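Local coordinates for protein beta-d-glucoside glucohydrolase (Hypocrea jecorina, PDB 3ZZ1) that probably hydrolyses terminal, non-reducing beta-D-glucosyl residues to release beta-D-glucose, as a secreted family 3 beta-glucosidase of cellulose degradation, at residues A[162-167]-A[183-188]; A[177-182]-A[644-649]; A[189-194]-A[670-675]; A[677-680]-A[685-688]. One frame throughout, in Å; residues are numbered along the deposited sequence.

Contact 1 (A[162-167]-A[183-188]); sequences LNEQEL and ELYTWP
With CG anti to the carbonyl carbon (chi1 -61°), the ring of Tyr185 leans off helix 178-194 toward the loop that carries Leu162 and Glu164. Leu162 brings a methyl to it: CD2 rests against the root of the ring, 3.6 Å from Tyr185 CG and 3.7 Å from Tyr185 CB, and the two side chains cross at about a right angle. Glu164 folds at chi2 (-66°), which lays its carboxylate beside CD1 and CE1 of the same ring. Its OE2 comes to 3.4 Å from Tyr185 CE1, and the carboxylate is turned 51° from the ring plane. No hydrogen bond joins the two segments. The carboxylate is instead gripped by two backbone amides, Leu117 N on OE2 and Gly118 N on OE1, which satisfy the buried oxygens while the aromatic carbons merely pack against them. Leu184 CG sits over the centre of one face of the Tyr185 ring, 3.9 Å above its plane, in a wider pi-type turn of the helix. The loop follows strand 154-160, and helix 178-194 leads on to the parallel strand 199-202: this is packing inside a beta-alpha-beta crossover of the TIM-barrel-type domain of family 3 glycosidases.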
loop_
_atom_site.group_PDB
_atom_site.type_symbol
_atom_site.label_atom_id
_atom_site.label_comp_id
_atom_site.label_asym_id
_atom_site.label_seq_id
_atom_site.Cartn_x
_atom_site.Cartn_y
_atom_site.Cartn_z
ATOM N N LEU A 162 7.717 8.922 7.325
ATOM C CA LEU A 162 7.136 9.025 8.680
ATOM C C LEU A 162 5.839 9.843 8.763
ATOM O O LEU A 162 5.518 10.425 9.809
ATOM C CB LEU A 162 8.172 9.541 9.697
ATOM C CG LEU A 162 9.550 8.868 9.815
ATOM C CD1 LEU A 162 10.435 9.686 10.737
ATOM C CD2 LEU A 162 9.449 7.429 10.300
ATOM N N ASN A 163 5.098 9.858 7.661
ATOM C CA ASN A 163 3.797 10.516 7.564
ATOM C C ASN A 163 2.700 9.550 8.026
ATOM O O ASN A 163 1.829 9.157 7.245
ATOM C CB ASN A 163 3.588 10.961 6.106
ATOM C CG ASN A 163 2.311 11.776 5.887
ATOM O OD1 ASN A 163 1.939 12.031 4.739
ATOM N ND2 ASN A 163 1.640 12.180 6.970
ATOM N N GLU A 164 2.747 9.187 9.306
ATOM C CA GLU A 164 1.924 8.103 9.866
ATOM C C GLU A 164 0.521 8.506 10.344
ATOM O O GLU A 164 -0.244 7.656 10.830
ATOM C CB GLU A 164 2.687 7.377 10.980
ATOM C CG GLU A 164 3.922 6.611 10.498
ATOM C CD GLU A 164 3.592 5.432 9.587
ATOM O OE1 GLU A 164 2.581 4.735 9.824
ATOM O OE2 GLU A 164 4.346 5.203 8.625
ATOM N N GLN A 165 0.197 9.793 10.223
ATOM C CA GLN A 165 -1.147 10.293 10.515
ATOM C C GLN A 165 -1.473 11.502 9.643
ATOM O O GLN A 165 -0.576 12.220 9.200
ATOM C CB GLN A 165 -1.296 10.665 12.001
ATOM C CG GLN A 165 -0.551 11.939 12.403
ATOM C CD GLN A 165 -0.688 12.260 13.864
ATOM O OE1 GLN A 165 -0.393 11.431 14.717
ATOM N NE2 GLN A 165 -1.129 13.476 14.166
ATOM N N GLU A 166 -2.760 11.739 9.424
ATOM C CA GLU A 166 -3.186 12.883 8.623
ATOM C C GLU A 166 -3.284 14.167 9.435
ATOM O O GLU A 166 -3.001 15.246 8.916
ATOM C CB GLU A 166 -4.502 12.593 7.888
ATOM C CG GLU A 166 -4.332 11.665 6.686
ATOM C CD GLU A 166 -3.276 12.164 5.711
ATOM O OE1 GLU A 166 -3.556 13.144 4.983
ATOM O OE2 GLU A 166 -2.166 11.574 5.670
ATOM N N LEU A 167 -3.684 14.041 10.699
ATOM C CA LEU A 167 -3.856 15.197 11.580
ATOM C C LEU A 167 -2.542 15.940 11.773
ATOM O O LEU A 167 -1.545 15.351 12.200
ATOM C CB LEU A 167 -4.430 14.777 12.940
ATOM C CG LEU A 167 -4.512 15.859 14.030
ATOM C CD1 LEU A 167 -5.492 16.983 13.651
ATOM C CD2 LEU A 167 -4.881 15.252 15.382
ATOM N N GLU A 183 15.061 0.533 10.176
ATOM C CA GLU A 183 14.723 -0.887 10.167
ATOM C C GLU A 183 13.234 -1.162 9.939
ATOM O O GLU A 183 12.858 -2.244 9.478
ATOM C CB GLU A 183 15.194 -1.535 11.470
ATOM C CG GLU A 183 15.155 -3.050 11.482
ATOM C CD GLU A 183 15.841 -3.628 12.700
ATOM O OE1 GLU A 183 16.955 -3.160 13.040
ATOM O OE2 GLU A 183 15.268 -4.552 13.314
ATOM N N LEU A 184 12.398 -0.186 10.269
ATOM C CA LEU A 184 10.955 -0.327 10.099
ATOM C C LEU A 184 10.444 0.523 8.938
ATOM O O LEU A 184 9.936 -0.003 7.945
ATOM C CB LEU A 184 10.218 0.019 11.405
ATOM C CG LEU A 184 8.690 -0.150 11.470
ATOM C CD1 LEU A 184 8.235 -1.532 11.032
ATOM C CD2 LEU A 184 8.173 0.145 12.863
ATOM N N TYR A 185 10.599 1.837 9.057
ATOM C CA TYR A 185 9.981 2.763 8.107
ATOM C C TYR A 185 10.710 2.929 6.774
ATOM O O TYR A 185 10.061 2.992 5.730
ATOM C CB TYR A 185 9.679 4.102 8.785
ATOM C CG TYR A 185 8.715 3.908 9.934
ATOM C CD1 TYR A 185 7.354 3.714 9.697
ATOM C CD2 TYR A 185 9.168 3.864 11.252
ATOM C CE1 TYR A 185 6.468 3.511 10.742
ATOM C CE2 TYR A 185 8.287 3.660 12.306
ATOM C CZ TYR A 185 6.937 3.482 12.039
ATOM O OH TYR A 185 6.051 3.273 13.067
ATOM N N THR A 186 12.037 2.983 6.804
ATOM C CA THR A 186 12.823 3.146 5.573
ATOM C C THR A 186 12.888 1.843 4.779
ATOM O O THR A 186 12.957 1.868 3.555
ATOM C CB THR A 186 14.251 3.683 5.854
ATOM O OG1 THR A 186 14.168 4.881 6.631
ATOM C CG2 THR A 186 14.972 4.014 4.556
ATOM N N TRP A 187 12.849 0.713 5.486
ATOM C CA TRP A 187 12.917 -0.624 4.879
ATOM C C TRP A 187 12.194 -0.769 3.523
ATOM O O TRP A 187 12.816 -1.197 2.543
ATOM C CB TRP A 187 12.436 -1.692 5.879
ATOM C CG TRP A 187 12.431 -3.111 5.342
ATOM C CD1 TRP A 187 11.603 -3.624 4.379
ATOM C CD2 TRP A 187 13.275 -4.193 5.758
ATOM N NE1 TRP A 187 11.888 -4.949 4.160
ATOM C CE2 TRP A 187 12.909 -5.327 4.992
ATOM C CE3 TRP A 187 14.311 -4.315 6.696
ATOM C CZ2 TRP A 187 13.541 -6.569 5.136
ATOM C CZ3 TRP A 187 14.940 -5.553 6.842
ATOM C CH2 TRP A 187 14.546 -6.663 6.066
ATOM N N PRO A 188 10.881 -0.437 3.459
ATOM C CA PRO A 188 10.168 -0.629 2.188
ATOM C C PRO A 188 10.592 0.326 1.066
ATOM O O PRO A 188 10.388 0.015 -0.112
ATOM C CB PRO A 188 8.701 -0.390 2.568
ATOM C CG PRO A 188 8.753 0.433 3.801
ATOM C CD PRO A 188 9.952 -0.061 4.540
#

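Contact 2 (A[177-182]-A[644-649]); sequences DDRTLH and PRTPPK
Arg179, in the first turn of helix 178-194, reaches from the TIM-barrel-type domain to the loop 644-649 of the fibronectin type III-like domain, and its guanidinium makes both hydrogen bonds of this interdomain contact. CG anti to the backbone N (chi1 -172°) and an extended chain from CG to NE carry the guanidinium across to the loop. NH1 donates to Arg645 O at 2.7 Å; this bond is bent, 133° at the hydrogen, and the donor stands above the carbonyl plane. NH2 meets Thr646 OG1 at 3.1 Å, nearly in the guanidinium plane and straighter, 155°. Thr646 is modelled in two conformers, however, so this second bond is less certain. Pro644 packs its CB 3.5 Å from Arg179 NH1. A salt bridge from Arg179 NE to Glu183, one turn on, helps fix the rotation of the guanidinium. A leucine in its place would probably leave Arg645 O without this donor and Glu183 without this positive mate. Behind the arginine the helix is N-capped by Asp177, whose OD2 accepts from Thr180 N at 3.0 Å while OD1 takes the Thr180 hydroxyl at 2.6 Å. Arg179 and Pro644 both lie against Tyr678 of strand 678-680, Arg179 also touches Leu555, and the loop itself links strand 629-638 to strand 650-659.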
loop_
_atom_site.group_PDB
_atom_site.type_symbol
_atom_site.label_atom_id
_atom_site.label_comp_id
_atom_site.label_asym_id
_atom_site.label_seq_id
_atom_site.Cartn_x
_atom_site.Cartn_y
_atom_site.Cartn_z
ATOM N N ASP A 177 13.810 6.953 17.108
ATOM C CA ASP A 177 15.242 6.648 17.171
ATOM C C ASP A 177 15.749 6.199 15.797
ATOM O O ASP A 177 14.954 5.853 14.908
ATOM C CB ASP A 177 15.528 5.568 18.225
ATOM C CG ASP A 177 14.850 4.244 17.903
ATOM O OD1 ASP A 177 13.660 4.080 18.229
ATOM O OD2 ASP A 177 15.499 3.367 17.308
ATOM N N ASP A 178 17.068 6.203 15.630
ATOM C CA ASP A 178 17.692 5.884 14.348
ATOM C C ASP A 178 17.361 4.476 13.844
ATOM O O ASP A 178 17.016 4.305 12.672
ATOM C CB ASP A 178 19.207 6.078 14.427
ATOM C CG ASP A 178 19.896 5.812 13.105
ATOM O OD1 ASP A 178 19.807 6.668 12.203
ATOM O OD2 ASP A 178 20.528 4.743 12.971
ATOM N N ARG A 179 17.460 3.476 14.719
ATOM C CA ARG A 179 17.188 2.097 14.315
ATOM C C ARG A 179 15.756 1.929 13.810
ATOM O O ARG A 179 15.537 1.264 12.797
ATOM C CB ARG A 179 17.499 1.091 15.430
ATOM C CG ARG A 179 17.409 -0.360 14.959
ATOM C CD ARG A 179 17.743 -1.357 16.053
ATOM N NE ARG A 179 17.329 -2.704 15.664
ATOM C CZ ARG A 179 17.055 -3.692 16.512
ATOM N NH1 ARG A 179 17.150 -3.503 17.824
ATOM N NH2 ARG A 179 16.671 -4.873 16.042
ATOM N N THR A 180 14.799 2.544 14.504
ATOM C CA THR A 180 13.394 2.508 14.103
ATOM C C THR A 180 13.194 3.148 12.730
ATOM O O THR A 180 12.494 2.594 11.877
ATOM C CB THR A 180 12.482 3.204 15.142
ATOM O OG1 THR A 180 12.619 2.549 16.407
ATOM C CG2 THR A 180 11.017 3.144 14.719
ATOM N N LEU A 181 13.813 4.310 12.526
ATOM C CA LEU A 181 13.735 5.007 11.250
ATOM C C LEU A 181 14.176 4.103 10.100
ATOM O O LEU A 181 13.491 4.023 9.081
ATOM C CB LEU A 181 14.558 6.306 11.273
ATOM C CG LEU A 181 14.714 7.075 9.948
ATOM C CD1 LEU A 181 13.371 7.569 9.428
ATOM C CD2 LEU A 181 15.681 8.235 10.089
ATOM N N HIS A 182 15.299 3.410 10.290
ATOM C CA HIS A 182 15.920 2.599 9.242
ATOM C C HIS A 182 15.278 1.225 9.062
ATOM O O HIS A 182 15.006 0.804 7.938
ATOM C CB HIS A 182 17.403 2.399 9.543
ATOM C CG HIS A 182 18.250 3.592 9.238
ATOM N ND1 HIS A 182 18.824 3.800 8.003
ATOM C CD2 HIS A 182 18.634 4.634 10.013
ATOM C CE1 HIS A 182 19.512 4.926 8.024
ATOM N NE2 HIS A 182 19.422 5.448 9.234
ATOM N N PRO A 644 20.429 -7.187 19.500
ATOM C CA PRO A 644 19.688 -6.090 20.141
ATOM C C PRO A 644 18.185 -6.333 20.090
ATOM O O PRO A 644 17.704 -6.992 19.167
ATOM C CB PRO A 644 20.060 -4.874 19.284
ATOM C CG PRO A 644 21.400 -5.213 18.736
ATOM C CD PRO A 644 21.320 -6.685 18.440
ATOM N N ARG A 645 17.461 -5.813 21.080
ATOM C CA ARG A 645 16.026 -6.061 21.208
ATOM C C ARG A 645 15.302 -5.925 19.869
ATOM O O ARG A 645 15.327 -4.866 19.234
ATOM C CB ARG A 645 15.396 -5.147 22.261
ATOM C CG ARG A 645 13.982 -5.556 22.653
ATOM C CD ARG A 645 13.493 -4.799 23.869
ATOM N NE ARG A 645 12.100 -5.117 24.174
ATOM C CZ ARG A 645 11.081 -4.275 24.037
ATOM N NH1 ARG A 645 11.277 -3.033 23.607
ATOM N NH2 ARG A 645 9.856 -4.674 24.343
ATOM N N THR A 646 14.684 -7.031 19.456
ATOM C CA THR A 646 13.961 -7.123 18.190
ATOM C C THR A 646 12.583 -7.743 18.466
ATOM O O THR A 646 12.443 -8.533 19.403
ATOM C CB THR A 646 14.752 -7.989 17.169
ATOM O OG1 THR A 646 16.149 -7.679 17.253
ATOM C CG2 THR A 646 14.293 -7.735 15.742
ATOM N N PRO A 647 11.549 -7.377 17.670
ATOM C CA PRO A 647 10.264 -8.058 17.889
ATOM C C PRO A 647 10.391 -9.587 17.825
ATOM O O PRO A 647 11.171 -10.094 17.017
ATOM C CB PRO A 647 9.408 -7.555 16.730
ATOM C CG PRO A 647 9.896 -6.176 16.493
ATOM C CD PRO A 647 11.383 -6.186 16.809
ATOM N N PRO A 648 9.629 -10.316 18.669
ATOM C CA PRO A 648 9.787 -11.772 18.767
ATOM C C PRO A 648 9.649 -12.480 17.416
ATOM O O PRO A 648 10.396 -13.416 17.146
ATOM C CB PRO A 648 8.668 -12.201 19.729
ATOM C CG PRO A 648 7.755 -11.034 19.842
ATOM C CD PRO A 648 8.570 -9.815 19.564
ATOM N N LYS A 649 8.719 -12.014 16.583
ATOM C CA LYS A 649 8.519 -12.555 15.240
ATOM C C LYS A 649 8.519 -11.450 14.189
ATOM O O LYS A 649 7.977 -10.359 14.417
ATOM C CB LYS A 649 7.194 -13.317 15.153
ATOM C CG LYS A 649 7.221 -14.710 15.739
ATOM C CD LYS A 649 5.845 -15.347 15.647
ATOM C CE LYS A 649 5.679 -16.444 16.688
ATOM N NZ LYS A 649 4.262 -16.922 16.742
#

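Contact 3 (A[189-194]-A[670-675]); sequences FADAVQ and NIRRRD
The guanidinium of Arg672 has Arg674 CD over one face, 4.0 Å above the plane, and takes Asp191 OD2, the carboxylate of Asp675 and water 1 at its edge. The Arg674 guanidinium turns an edge toward CZ of Arg672 and receives Asp191 OD1 near its plane. Asp191 thus divides its carboxylate between two arginines: Arg674 NH1 donates to OD1 at 2.7 Å from above the carboxylate plane, and Arg672 NH1 to OD2 at 3.1 Å on the syn side, a fairly straight bond of 162°. The carboxylate is turned well away from both guanidinium planes, 55° from that of Arg672. Water 1 adds a second link, donating to Asp191 OD2 and accepting from Arg672 NH2, each at 2.9 Å. A bend at chi3 (-58°) lets Arg672 present NH1 to Asp191 while it grips Asp675 side-on, NH2 to OD1 at 2.9 Å and NE to OD2 at 3.1 Å; its own backbone N reaches the same OD2. With a leucine in place of Arg672 this grip would be lost, and Asp675 and OD2 of Asp191 would probably be left short of positive charge. Ala190 CB packs 3.6 Å from Arg674 NH2, which also bonds to Trp187 O. The buried network joins helix 178-194 to the end of strand 664-672 and the 3-10 turn after it, with Arg672 also touching Tyr135 and Ile139 of helix 134-150.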
loop_
_atom_site.group_PDB
_atom_site.type_symbol
_atom_site.label_atom_id
_atom_site.label_comp_id
_atom_site.label_asym_id
_atom_site.label_seq_id
_atom_site.Cartn_x
_atom_site.Cartn_y
_atom_site.Cartn_z
ATOM N N PHE A 189 11.159 1.474 1.425
ATOM C CA PHE A 189 11.703 2.398 0.432
ATOM C C PHE A 189 12.980 1.838 -0.189
ATOM O O PHE A 189 13.265 2.090 -1.366
ATOM C CB PHE A 189 11.936 3.783 1.036
ATOM C CG PHE A 189 10.670 4.554 1.275
ATOM C CD1 PHE A 189 10.132 5.354 0.276
ATOM C CD2 PHE A 189 10.005 4.473 2.502
ATOM C CE1 PHE A 189 8.956 6.069 0.493
ATOM C CE2 PHE A 189 8.831 5.179 2.724
ATOM C CZ PHE A 189 8.307 5.983 1.717
ATOM N N ALA A 190 13.731 1.058 0.589
ATOM C CA ALA A 190 14.905 0.354 0.062
ATOM C C ALA A 190 14.515 -0.669 -1.008
ATOM O O ALA A 190 15.177 -0.775 -2.036
ATOM C CB ALA A 190 15.699 -0.308 1.177
ATOM N N ASP A 191 13.434 -1.405 -0.770
ATOM C CA ASP A 191 12.879 -2.292 -1.786
ATOM C C ASP A 191 12.541 -1.509 -3.051
ATOM O O ASP A 191 12.868 -1.947 -4.154
ATOM C CB ASP A 191 11.620 -3.007 -1.275
ATOM C CG ASP A 191 11.923 -4.079 -0.250
ATOM O OD1 ASP A 191 12.265 -3.710 0.891
ATOM O OD2 ASP A 191 11.803 -5.289 -0.573
ATOM N N ALA A 192 11.887 -0.356 -2.884
ATOM C CA ALA A 192 11.503 0.500 -4.017
ATOM C C ALA A 192 12.718 0.946 -4.815
ATOM O O ALA A 192 12.723 0.858 -6.042
ATOM C CB ALA A 192 10.700 1.715 -3.543
ATOM N N VAL A 193 13.747 1.406 -4.106
ATOM C CA VAL A 193 14.999 1.840 -4.721
ATOM C C VAL A 193 15.653 0.673 -5.456
ATOM O O VAL A 193 16.041 0.809 -6.615
ATOM C CB VAL A 193 15.979 2.443 -3.670
ATOM C CG1 VAL A 193 17.328 2.770 -4.292
ATOM C CG2 VAL A 193 15.376 3.687 -3.024
ATOM N N GLN A 194 15.749 -0.475 -4.788
ATOM C CA GLN A 194 16.353 -1.673 -5.387
ATOM C C GLN A 194 15.591 -2.115 -6.644
ATOM O O GLN A 194 16.160 -2.744 -7.531
ATOM C CB GLN A 194 16.425 -2.809 -4.360
ATOM C CG GLN A 194 17.421 -3.923 -4.709
ATOM C CD GLN A 194 16.819 -5.023 -5.579
ATOM O OE1 GLN A 194 15.599 -5.192 -5.645
ATOM N NE2 GLN A 194 17.683 -5.778 -6.250
ATOM N N ASN A 670 12.734 -17.533 -0.177
ATOM C CA ASN A 670 14.109 -17.093 -0.384
ATOM C C ASN A 670 14.475 -15.976 0.580
ATOM O O ASN A 670 13.786 -14.949 0.656
ATOM C CB ASN A 670 14.329 -16.661 -1.837
ATOM C CG ASN A 670 14.190 -17.820 -2.809
ATOM O OD1 ASN A 670 14.627 -18.933 -2.522
ATOM N ND2 ASN A 670 13.571 -17.566 -3.960
ATOM N N ILE A 671 15.564 -16.189 1.315
ATOM C CA ILE A 671 15.981 -15.264 2.359
ATOM C C ILE A 671 17.189 -14.438 1.929
ATOM O O ILE A 671 18.274 -14.977 1.698
ATOM C CB ILE A 671 16.262 -16.007 3.685
ATOM C CG1 ILE A 671 14.983 -16.700 4.176
ATOM C CG2 ILE A 671 16.813 -15.047 4.738
ATOM C CD1 ILE A 671 15.166 -17.519 5.430
ATOM N N ARG A 672 16.978 -13.128 1.811
ATOM C CA ARG A 672 18.037 -12.187 1.469
ATOM C C ARG A 672 18.856 -11.899 2.717
ATOM O O ARG A 672 18.380 -12.113 3.841
ATOM C CB ARG A 672 17.448 -10.881 0.922
ATOM C CG ARG A 672 16.486 -11.062 -0.261
ATOM C CD ARG A 672 15.647 -9.813 -0.514
ATOM N NE ARG A 672 14.859 -9.427 0.656
ATOM C CZ ARG A 672 13.900 -8.501 0.667
ATOM N NH1 ARG A 672 13.580 -7.842 -0.435
ATOM N NH2 ARG A 672 13.254 -8.233 1.796
ATOM N N ARG A 673 20.078 -11.404 2.531
ATOM C CA ARG A 673 20.918 -11.065 3.670
ATOM C C ARG A 673 20.223 -10.107 4.646
ATOM O O ARG A 673 20.313 -10.288 5.867
ATOM C CB ARG A 673 22.266 -10.488 3.239
ATOM C CG ARG A 673 23.165 -10.237 4.438
ATOM C CD ARG A 673 24.502 -9.626 4.091
ATOM N NE ARG A 673 25.303 -9.490 5.309
ATOM C CZ ARG A 673 25.984 -10.485 5.870
ATOM N NH1 ARG A 673 25.981 -11.693 5.321
ATOM N NH2 ARG A 673 26.670 -10.270 6.979
ATOM N N ARG A 674 19.532 -9.103 4.106
ATOM C CA ARG A 674 18.832 -8.111 4.934
ATOM C C ARG A 674 17.700 -8.720 5.778
ATOM O O ARG A 674 17.348 -8.182 6.831
ATOM C CB ARG A 674 18.325 -6.937 4.081
ATOM C CG ARG A 674 17.150 -7.263 3.161
ATOM C CD ARG A 674 16.976 -6.202 2.081
ATOM N NE ARG A 674 16.508 -4.923 2.612
ATOM C CZ ARG A 674 15.253 -4.475 2.538
ATOM N NH1 ARG A 674 14.297 -5.198 1.953
ATOM N NH2 ARG A 674 14.953 -3.290 3.053
ATOM N N ASP A 675 17.151 -9.846 5.323
ATOM C CA ASP A 675 16.090 -10.548 6.056
ATOM C C ASP A 675 16.587 -11.183 7.355
ATOM O O ASP A 675 15.784 -11.582 8.196
ATOM C CB ASP A 675 15.410 -11.599 5.166
ATOM C CG ASP A 675 14.732 -10.987 3.944
ATOM O OD1 ASP A 675 14.172 -9.869 4.049
ATOM O OD2 ASP A 675 14.761 -11.630 2.874
HETATM O O HOH W 1 10.893 -6.533 1.862
#

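Contact 4 (A[677-680]-A[685-688]); sequences SYWD and KWVV
Four backbone hydrogen bonds tie Tyr678 and Asp680 to Val687 and Lys685 as the antiparallel arms of a beta hairpin. Tyr678 and Val687 form a hydrogen-bonded pair, N to O and O to N both at 2.9 Å. Asp680 N reaches Lys685 O at the same length, while the return bond from Lys685 N to Asp680 O is longer, 3.3 Å. On the face of Trp679 and Trp686, the non-hydrogen-bonded pair, the contacts are aromatic. Trp679 turns its six-membered edge onto the five-membered ring of Trp686 in a T-shaped stack, planes 70° apart and CE3 3.4 Å from NE1 of Trp686. Trp679 CB also sits squarely over the six-membered ring of Trp686, a CH-pi contact. On the other face, Tyr678 takes the crowded first torsion (chi1 66°), which sets Val687 CB over its ring, 4.2 Å from the centroid. Water 2 donates to Ser677 OG at 3.0 Å and weakly to Trp686 O; Ser677 OG also bonds to Arg673 O. Backbone bonds therefore set the register, and the tryptophans close one face while the tyrosine-valine contact covers part of the other. Toward helix 178-194 the chemistry is mixed: aromatic rings pack against it, and Trp679 NE1 to Asp178 and Trp679 N to Glu183 fix the position.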
loop_
_atom_site.group_PDB
_atom_site.type_symbol
_atom_site.label_atom_id
_atom_site.label_comp_id
_atom_site.label_asym_id
_atom_site.label_seq_id
_atom_site.Cartn_x
_atom_site.Cartn_y
_atom_site.Cartn_z
ATOM N N SER A 677 19.127 -9.403 9.026
ATOM C CA SER A 677 19.887 -8.260 9.540
ATOM C C SER A 677 19.068 -7.306 10.410
ATOM O O SER A 677 17.845 -7.233 10.294
ATOM C CB SER A 677 20.510 -7.471 8.380
ATOM O OG SER A 677 21.339 -8.296 7.581
ATOM N N TYR A 678 19.764 -6.583 11.284
ATOM C CA TYR A 678 19.202 -5.453 12.010
ATOM C C TYR A 678 20.083 -4.240 11.696
ATOM O O TYR A 678 21.235 -4.396 11.285
ATOM C CB TYR A 678 19.162 -5.733 13.521
ATOM C CG TYR A 678 20.535 -5.844 14.149
ATOM C CD1 TYR A 678 21.213 -7.058 14.171
ATOM C CD2 TYR A 678 21.165 -4.724 14.698
ATOM C CE1 TYR A 678 22.478 -7.162 14.723
ATOM C CE2 TYR A 678 22.432 -4.814 15.257
ATOM C CZ TYR A 678 23.082 -6.036 15.267
ATOM O OH TYR A 678 24.331 -6.141 15.816
ATOM N N TRP A 679 19.544 -3.038 11.874
ATOM C CA TRP A 679 20.313 -1.819 11.629
ATOM C C TRP A 679 21.080 -1.427 12.888
ATOM O O TRP A 679 20.474 -1.166 13.926
ATOM C CB TRP A 679 19.381 -0.684 11.200
ATOM C CG TRP A 679 20.069 0.646 11.010
ATOM C CD1 TRP A 679 20.086 1.692 11.887
ATOM C CD2 TRP A 679 20.823 1.067 9.868
ATOM N NE1 TRP A 679 20.805 2.738 11.365
ATOM C CE2 TRP A 679 21.267 2.383 10.125
ATOM C CE3 TRP A 679 21.164 0.461 8.649
ATOM C CZ2 TRP A 679 22.038 3.109 9.207
ATOM C CZ3 TRP A 679 21.937 1.181 7.735
ATOM C CH2 TRP A 679 22.361 2.493 8.020
ATOM N N ASP A 680 22.407 -1.400 12.793
ATOM C CA ASP A 680 23.250 -0.931 13.895
ATOM C C ASP A 680 23.484 0.565 13.733
ATOM O O ASP A 680 24.123 0.991 12.766
ATOM C CB ASP A 680 24.584 -1.684 13.935
ATOM C CG ASP A 680 25.498 -1.190 15.050
ATOM O OD1 ASP A 680 25.246 -1.533 16.223
ATOM O OD2 ASP A 680 26.466 -0.454 14.756
ATOM N N LYS A 685 25.154 0.535 9.699
ATOM C CA LYS A 685 25.295 -0.637 8.849
ATOM C C LYS A 685 24.270 -1.693 9.215
ATOM O O LYS A 685 23.863 -1.801 10.374
ATOM C CB LYS A 685 26.704 -1.228 8.977
ATOM C CG LYS A 685 27.782 -0.421 8.267
ATOM C CD LYS A 685 29.172 -0.822 8.721
ATOM C CE LYS A 685 30.209 0.195 8.270
ATOM N NZ LYS A 685 30.190 0.365 6.792
ATOM N N TRP A 686 23.857 -2.462 8.214
ATOM C CA TRP A 686 23.026 -3.637 8.429
ATOM C C TRP A 686 23.918 -4.793 8.839
ATOM O O TRP A 686 24.910 -5.095 8.168
ATOM C CB TRP A 686 22.257 -3.985 7.163
ATOM C CG TRP A 686 21.100 -3.075 6.906
ATOM C CD1 TRP A 686 21.075 -1.991 6.077
ATOM C CD2 TRP A 686 19.795 -3.168 7.484
ATOM N NE1 TRP A 686 19.835 -1.406 6.100
ATOM C CE2 TRP A 686 19.029 -2.109 6.955
ATOM C CE3 TRP A 686 19.196 -4.050 8.393
ATOM C CZ2 TRP A 686 17.693 -1.904 7.307
ATOM C CZ3 TRP A 686 17.871 -3.847 8.744
ATOM C CH2 TRP A 686 17.134 -2.781 8.200
ATOM N N VAL A 687 23.568 -5.427 9.952
ATOM C CA VAL A 687 24.401 -6.464 10.541
ATOM C C VAL A 687 23.590 -7.740 10.731
ATOM O O VAL A 687 22.453 -7.695 11.205
ATOM C CB VAL A 687 24.999 -5.994 11.902
ATOM C CG1 VAL A 687 25.851 -7.097 12.557
ATOM C CG2 VAL A 687 25.825 -4.707 11.719
ATOM N N VAL A 688 24.174 -8.869 10.337
ATOM C CA VAL A 688 23.626 -10.181 10.661
ATOM C C VAL A 688 24.272 -10.658 11.956
ATOM O O VAL A 688 25.484 -10.890 11.994
ATOM C CB VAL A 688 23.899 -11.222 9.547
ATOM C CG1 VAL A 688 23.361 -12.590 9.952
ATOM C CG2 VAL A 688 23.283 -10.778 8.222
HETATM O O HOH W 2 24.126 -7.633 6.863
#

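Helix 178-194 is the common thread: contacts 1, 2 and 3 all use it, and contact 4 lies against it. Contact 2 engages its first turns, contact 1 its middle and contact 3 its last turns. Contacts 2 and 4 have centres about 10 Å apart, and the His182 ring stacks on Trp679. Glu183, in contact 1, accepts from the backbone of contact 4, Trp679 N to Glu183 OE1 at 2.8 Å. Trp187 links contact 1 to contact 3 through a cation-pi contact with Arg674, and meets Trp686 of contact 4. Contact 1 is buried within the barrel domain, between helix 178-194 and the loop after strand 154-160; contacts 2 and 3, about 16 Å apart between centres, join the barrel to the fibronectin type III-like domain.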